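PDB 4KH3: antigen 43 from Escherichia coli, which mediates self-association of bacterial cells, driving their clumping by a Velcro-like mechanism, and is an autotransporter adhesin linked to aggregation and biofilms. Local coordinates for residues T83-N94 with T100-H111. Sequence-based numbering, arbitrary orientation.
Sequences TVIRDGGGQSLN and TTLDNRGEQWVH. With MLI (malonate ion), chain C.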
loop_
_atom_site.group_PDB
_atom_site.type_symbol
_atom_site.label_atom_id
_atom_site.label_comp_id
_atom_site.label_asym_id
_atom_site.label_seq_id
_atom_site.Cartn_x
_atom_site.Cartn_y
_atom_site.Cartn_z
ATOM N N THR A 83 -37.431 -5.795 -1.667
ATOM C CA THR A 83 -37.218 -6.985 -2.472
ATOM C C THR A 83 -36.030 -7.761 -1.945
ATOM O O THR A 83 -34.954 -7.195 -1.725
ATOM C CB THR A 83 -36.968 -6.623 -3.930
ATOM O OG1 THR A 83 -37.877 -5.582 -4.318
ATOM C CG2 THR A 83 -37.151 -7.848 -4.832
ATOM N N VAL A 84 -36.244 -9.053 -1.714
ATOM C CA VAL A 84 -35.168 -9.980 -1.401
ATOM C C VAL A 84 -34.841 -10.819 -2.644
ATOM O O VAL A 84 -35.705 -11.490 -3.208
ATOM C CB VAL A 84 -35.552 -10.905 -0.236
ATOM C CG1 VAL A 84 -34.479 -11.965 -0.032
ATOM C CG2 VAL A 84 -35.741 -10.088 1.024
ATOM N N ILE A 85 -33.590 -10.762 -3.070
ATOM C CA ILE A 85 -33.151 -11.459 -4.259
ATOM C C ILE A 85 -31.988 -12.360 -3.895
ATOM O O ILE A 85 -30.916 -11.879 -3.534
ATOM C CB ILE A 85 -32.685 -10.470 -5.340
ATOM C CG1 ILE A 85 -33.740 -9.374 -5.546
ATOM C CG2 ILE A 85 -32.337 -11.230 -6.628
ATOM C CD1 ILE A 85 -33.329 -8.269 -6.493
ATOM N N ARG A 86 -32.201 -13.667 -3.980
ATOM C CA ARG A 86 -31.175 -14.625 -3.584
ATOM C C ARG A 86 -30.890 -15.688 -4.638
ATOM O O ARG A 86 -31.602 -15.809 -5.644
ATOM C CB ARG A 86 -31.540 -15.290 -2.263
ATOM C CG ARG A 86 -32.919 -15.936 -2.214
ATOM C CD ARG A 86 -33.126 -16.627 -0.851
ATOM N NE ARG A 86 -34.522 -16.937 -0.512
ATOM C CZ ARG A 86 -35.207 -17.990 -0.974
ATOM N NH1 ARG A 86 -34.647 -18.847 -1.831
ATOM N NH2 ARG A 86 -36.466 -18.184 -0.589
ATOM N N ASP A 87 -29.805 -16.414 -4.405
ATOM C CA ASP A 87 -29.471 -17.637 -5.130
ATOM C C ASP A 87 -29.398 -17.473 -6.641
ATOM O O ASP A 87 -29.709 -18.402 -7.392
ATOM C CB ASP A 87 -30.423 -18.762 -4.735
ATOM C CG ASP A 87 -30.384 -19.050 -3.248
ATOM O OD1 ASP A 87 -29.326 -18.817 -2.626
ATOM O OD2 ASP A 87 -31.410 -19.496 -2.694
ATOM N N GLY A 88 -28.964 -16.294 -7.080
ATOM C CA GLY A 88 -28.759 -16.048 -8.494
ATOM C C GLY A 88 -29.991 -15.520 -9.197
ATOM O O GLY A 88 -29.950 -15.273 -10.401
ATOM N N GLY A 89 -31.085 -15.336 -8.451
ATOM C CA GLY A 89 -32.239 -14.626 -8.973
ATOM C C GLY A 89 -31.846 -13.213 -9.382
ATOM O O GLY A 89 -30.738 -12.751 -9.079
ATOM N N GLY A 90 -32.740 -12.513 -10.071
ATOM C CA GLY A 90 -32.399 -11.201 -10.569
ATOM C C GLY A 90 -33.569 -10.243 -10.639
ATOM O O GLY A 90 -34.716 -10.659 -10.807
ATOM N N GLN A 91 -33.276 -8.953 -10.507
ATOM C CA GLN A 91 -34.257 -7.919 -10.804
ATOM C C GLN A 91 -33.706 -7.008 -11.892
ATOM O O GLN A 91 -32.575 -6.509 -11.774
ATOM C CB GLN A 91 -34.602 -7.114 -9.551
ATOM C CG GLN A 91 -35.378 -5.829 -9.803
ATOM C CD GLN A 91 -35.219 -4.834 -8.660
ATOM O OE1 GLN A 91 -34.263 -4.056 -8.630
ATOM N NE2 GLN A 91 -36.146 -4.867 -7.705
ATOM N N SER A 92 -34.492 -6.822 -12.956
ATOM C CA SER A 92 -34.137 -5.924 -14.056
ATOM C C SER A 92 -34.812 -4.585 -13.825
ATOM O O SER A 92 -36.048 -4.486 -13.847
ATOM C CB SER A 92 -34.589 -6.490 -15.411
ATOM O OG SER A 92 -33.867 -7.662 -15.749
ATOM N N LEU A 93 -34.009 -3.549 -13.626
ATOM C CA LEU A 93 -34.541 -2.306 -13.082
ATOM C C LEU A 93 -34.522 -1.165 -14.084
ATOM O O LEU A 93 -33.455 -0.630 -14.440
ATOM C CB LEU A 93 -33.784 -1.935 -11.803
ATOM C CG LEU A 93 -34.241 -0.701 -11.029
ATOM C CD1 LEU A 93 -35.676 -0.843 -10.533
ATOM C CD2 LEU A 93 -33.276 -0.445 -9.863
ATOM N N ASN A 94 -35.714 -0.806 -14.560
ATOM C CA ASN A 94 -35.872 0.386 -15.386
ATOM C C ASN A 94 -36.651 1.442 -14.621
ATOM O O ASN A 94 -36.701 2.599 -15.021
ATOM C CB ASN A 94 -36.532 0.055 -16.720
ATOM C CG ASN A 94 -35.763 -0.990 -17.503
ATOM O OD1 ASN A 94 -34.782 -0.673 -18.167
ATOM N ND2 ASN A 94 -36.199 -2.248 -17.420
ATOM N N THR A 100 -33.654 -2.906 -1.559
ATOM C CA THR A 100 -33.422 -4.232 -2.080
ATOM C C THR A 100 -32.305 -4.914 -1.273
ATOM O O THR A 100 -31.387 -4.255 -0.781
ATOM C CB THR A 100 -33.008 -4.117 -3.528
ATOM O OG1 THR A 100 -33.972 -3.311 -4.223
ATOM C CG2 THR A 100 -32.902 -5.488 -4.173
ATOM N N THR A 101 -32.401 -6.227 -1.105
ATOM C CA THR A 101 -31.307 -6.976 -0.514
ATOM C C THR A 101 -30.858 -8.075 -1.474
ATOM O O THR A 101 -31.674 -8.838 -1.976
ATOM C CB THR A 101 -31.701 -7.583 0.829
ATOM O OG1 THR A 101 -32.282 -6.562 1.657
ATOM C CG2 THR A 101 -30.488 -8.134 1.511
ATOM N N LEU A 102 -29.562 -8.132 -1.746
ATOM C CA LEU A 102 -29.010 -9.181 -2.586
ATOM C C LEU A 102 -28.172 -10.104 -1.715
ATOM O O LEU A 102 -27.216 -9.663 -1.071
ATOM C CB LEU A 102 -28.140 -8.580 -3.689
ATOM C CG LEU A 102 -28.726 -7.456 -4.549
ATOM C CD1 LEU A 102 -27.696 -6.995 -5.574
ATOM C CD2 LEU A 102 -29.999 -7.886 -5.238
ATOM N N ASP A 103 -28.555 -11.375 -1.659
ATOM C CA ASP A 103 -27.756 -12.379 -0.962
ATOM C C ASP A 103 -27.423 -13.498 -1.949
ATOM O O ASP A 103 -28.133 -13.688 -2.941
ATOM C CB ASP A 103 -28.494 -12.954 0.258
ATOM C CG ASP A 103 -29.283 -11.896 1.045
ATOM O OD1 ASP A 103 -28.687 -11.096 1.807
ATOM O OD2 ASP A 103 -30.524 -11.890 0.924
ATOM N N ASN A 104 -26.337 -14.216 -1.683
ATOM C CA ASN A 104 -25.971 -15.408 -2.448
ATOM C C ASN A 104 -26.116 -15.325 -3.957
ATOM O O ASN A 104 -26.839 -16.131 -4.564
ATOM C CB ASN A 104 -26.742 -16.621 -1.936
ATOM C CG ASN A 104 -26.324 -17.019 -0.538
ATOM O OD1 ASN A 104 -25.189 -16.769 -0.122
ATOM N ND2 ASN A 104 -27.236 -17.647 0.194
ATOM N N ARG A 105 -25.429 -14.347 -4.539
ATOM C CA ARG A 105 -25.362 -14.164 -5.991
ATOM C C ARG A 105 -26.638 -13.591 -6.596
ATOM O O ARG A 105 -26.803 -13.596 -7.808
ATOM C CB ARG A 105 -24.956 -15.463 -6.698
ATOM C CG ARG A 105 -23.754 -16.151 -6.063
ATOM C CD ARG A 105 -23.631 -17.590 -6.512
ATOM N NE ARG A 105 -24.741 -18.413 -6.030
ATOM C CZ ARG A 105 -25.771 -18.788 -6.785
ATOM N NH1 ARG A 105 -25.835 -18.413 -8.065
ATOM N NH2 ARG A 105 -26.740 -19.533 -6.262
ATOM N N GLY A 106 -27.540 -13.107 -5.747
ATOM C CA GLY A 106 -28.689 -12.350 -6.206
ATOM C C GLY A 106 -28.201 -11.132 -6.968
ATOM O O GLY A 106 -27.198 -10.526 -6.604
ATOM N N GLU A 107 -28.902 -10.788 -8.042
ATOM C CA GLU A 107 -28.456 -9.730 -8.915
ATOM C C GLU A 107 -29.496 -8.649 -9.101
ATOM O O GLU A 107 -30.704 -8.904 -9.080
ATOM C CB GLU A 107 -28.101 -10.292 -10.292
ATOM C CG GLU A 107 -26.983 -11.281 -10.280
ATOM C CD GLU A 107 -26.500 -11.596 -11.670
ATOM O OE1 GLU A 107 -25.802 -10.752 -12.265
ATOM O OE2 GLU A 107 -26.825 -12.688 -12.180
ATOM N N GLN A 108 -29.001 -7.437 -9.313
ATOM C CA GLN A 108 -29.830 -6.305 -9.662
ATOM C C GLN A 108 -29.140 -5.569 -10.789
ATOM O O GLN A 108 -28.018 -5.091 -10.614
ATOM C CB GLN A 108 -29.992 -5.373 -8.465
ATOM C CG GLN A 108 -30.832 -4.131 -8.737
ATOM C CD GLN A 108 -31.038 -3.311 -7.479
ATOM O OE1 GLN A 108 -30.079 -2.915 -6.821
ATOM N NE2 GLN A 108 -32.294 -3.084 -7.118
ATOM N N TRP A 109 -29.799 -5.506 -11.945
ATOM C CA TRP A 109 -29.284 -4.752 -13.073
ATOM C C TRP A 109 -30.039 -3.448 -13.173
ATOM O O TRP A 109 -31.241 -3.435 -13.456
ATOM C CB TRP A 109 -29.428 -5.530 -14.384
ATOM C CG TRP A 109 -28.868 -6.915 -14.321
ATOM C CD1 TRP A 109 -27.571 -7.284 -14.521
ATOM C CD2 TRP A 109 -29.592 -8.123 -14.037
ATOM N NE1 TRP A 109 -27.442 -8.650 -14.377
ATOM C CE2 TRP A 109 -28.661 -9.180 -14.080
ATOM C CE3 TRP A 109 -30.928 -8.402 -13.766
ATOM C CZ2 TRP A 109 -29.038 -10.504 -13.859
ATOM C CZ3 TRP A 109 -31.297 -9.719 -13.540
ATOM C CH2 TRP A 109 -30.353 -10.754 -13.589
ATOM N N VAL A 110 -29.331 -2.349 -12.936
ATOM C CA VAL A 110 -29.924 -1.022 -13.002
ATOM C C VAL A 110 -29.715 -0.450 -14.392
ATOM O O VAL A 110 -28.603 -0.026 -14.730
ATOM C CB VAL A 110 -29.274 -0.065 -11.991
ATOM C CG1 VAL A 110 -30.085 1.218 -11.890
ATOM C CG2 VAL A 110 -29.145 -0.737 -10.635
ATOM N N HIS A 111 -30.780 -0.434 -15.192
ATOM C CA HIS A 111 -30.694 0.048 -16.568
ATOM C C HIS A 111 -30.810 1.566 -16.649
ATOM O O HIS A 111 -31.088 2.230 -15.641
ATOM C CB HIS A 111 -31.758 -0.645 -17.437
ATOM C CG HIS A 111 -31.580 -2.130 -17.518
ATOM N ND1 HIS A 111 -30.607 -2.725 -18.293
ATOM C CD2 HIS A 111 -32.208 -3.142 -16.868
ATOM C CE1 HIS A 111 -30.662 -4.038 -18.137
ATOM N NE2 HIS A 111 -31.620 -4.313 -17.276
HETATM C C1 MLI C . -30.839 -9.290 -17.224
HETATM C C2 MLI C . -31.848 -9.872 -18.152
HETATM C C3 MLI C . -30.726 -7.808 -17.258
HETATM O O6 MLI C . -32.097 -9.301 -19.250
HETATM O O7 MLI C . -32.449 -10.930 -17.830
HETATM O O8 MLI C . -31.710 -7.108 -16.908
HETATM O O9 MLI C . -29.663 -7.267 -17.650
HETATM O O HOH W 1 -36.531 -3.429 -3.511
HETATM O O HOH W 2 -35.173 -6.245 1.437
HETATM O O HOH W 3 -28.419 -20.813 -8.249
#
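Gln91 and Gln108 sit at equivalent places on adjacent coils of a right-handed parallel beta-helix, the fold of this autotransporter passenger domain. Strand 90-93 pairs in parallel with 107-110, the axes of these short strands running 10° apart, and 84-85 pairs with 101-102. Backbone bonds alternate within each strand pair. Three join the shorter pair, from Thr101 N to Thr83 O through Asp103 N to Ile85 O. Five join the longer, from Glu107 N to Gly89 O through His111 N to Leu93 O. The turns lie between.

The two glutamines extend side by side into the interior. Gln108 NE2 donates to Gln91 OE1 at 2.7 Å, almost straight at 177°. The acceptor lies in the Gln108 amide plane, but the donor is tilted from the Gln91 carbonyl plane. Gln91 NE2 is hydrogen-bonded to Gln72 OE1 and Gln108 OE1 to Gln127 NE2, so the amide row runs on into the flanking coils.

Apolar contacts share the interior. Ile85 CD1 meets Leu102 CD2 at 3.6 Å and also touches Thr100 CG2. Leu93 CD2 reaches Val110 CG1 at 4.1 Å.

Each coil turns its corner through a type I' turn, Arg86-Gly89 stacked on Asp103-Gly106, seventeen residues further on. Gly88 N lies over one face of the Arg105 guanidinium, and water 3 links Arg105 NH2 to Asp87 O.

On the outer side, Gly90 leaves room for the indole of Trp109, whose CZ3 is 3.5 Å from Gly90 CA. With CG anti to its carbonyl carbon (chi1 -52°), the ring presents one face to a malonate ion, probably a crystallisation component. Ser92 OG and His111 NE2 both donate to malonate O8, the latter at 2.8 Å.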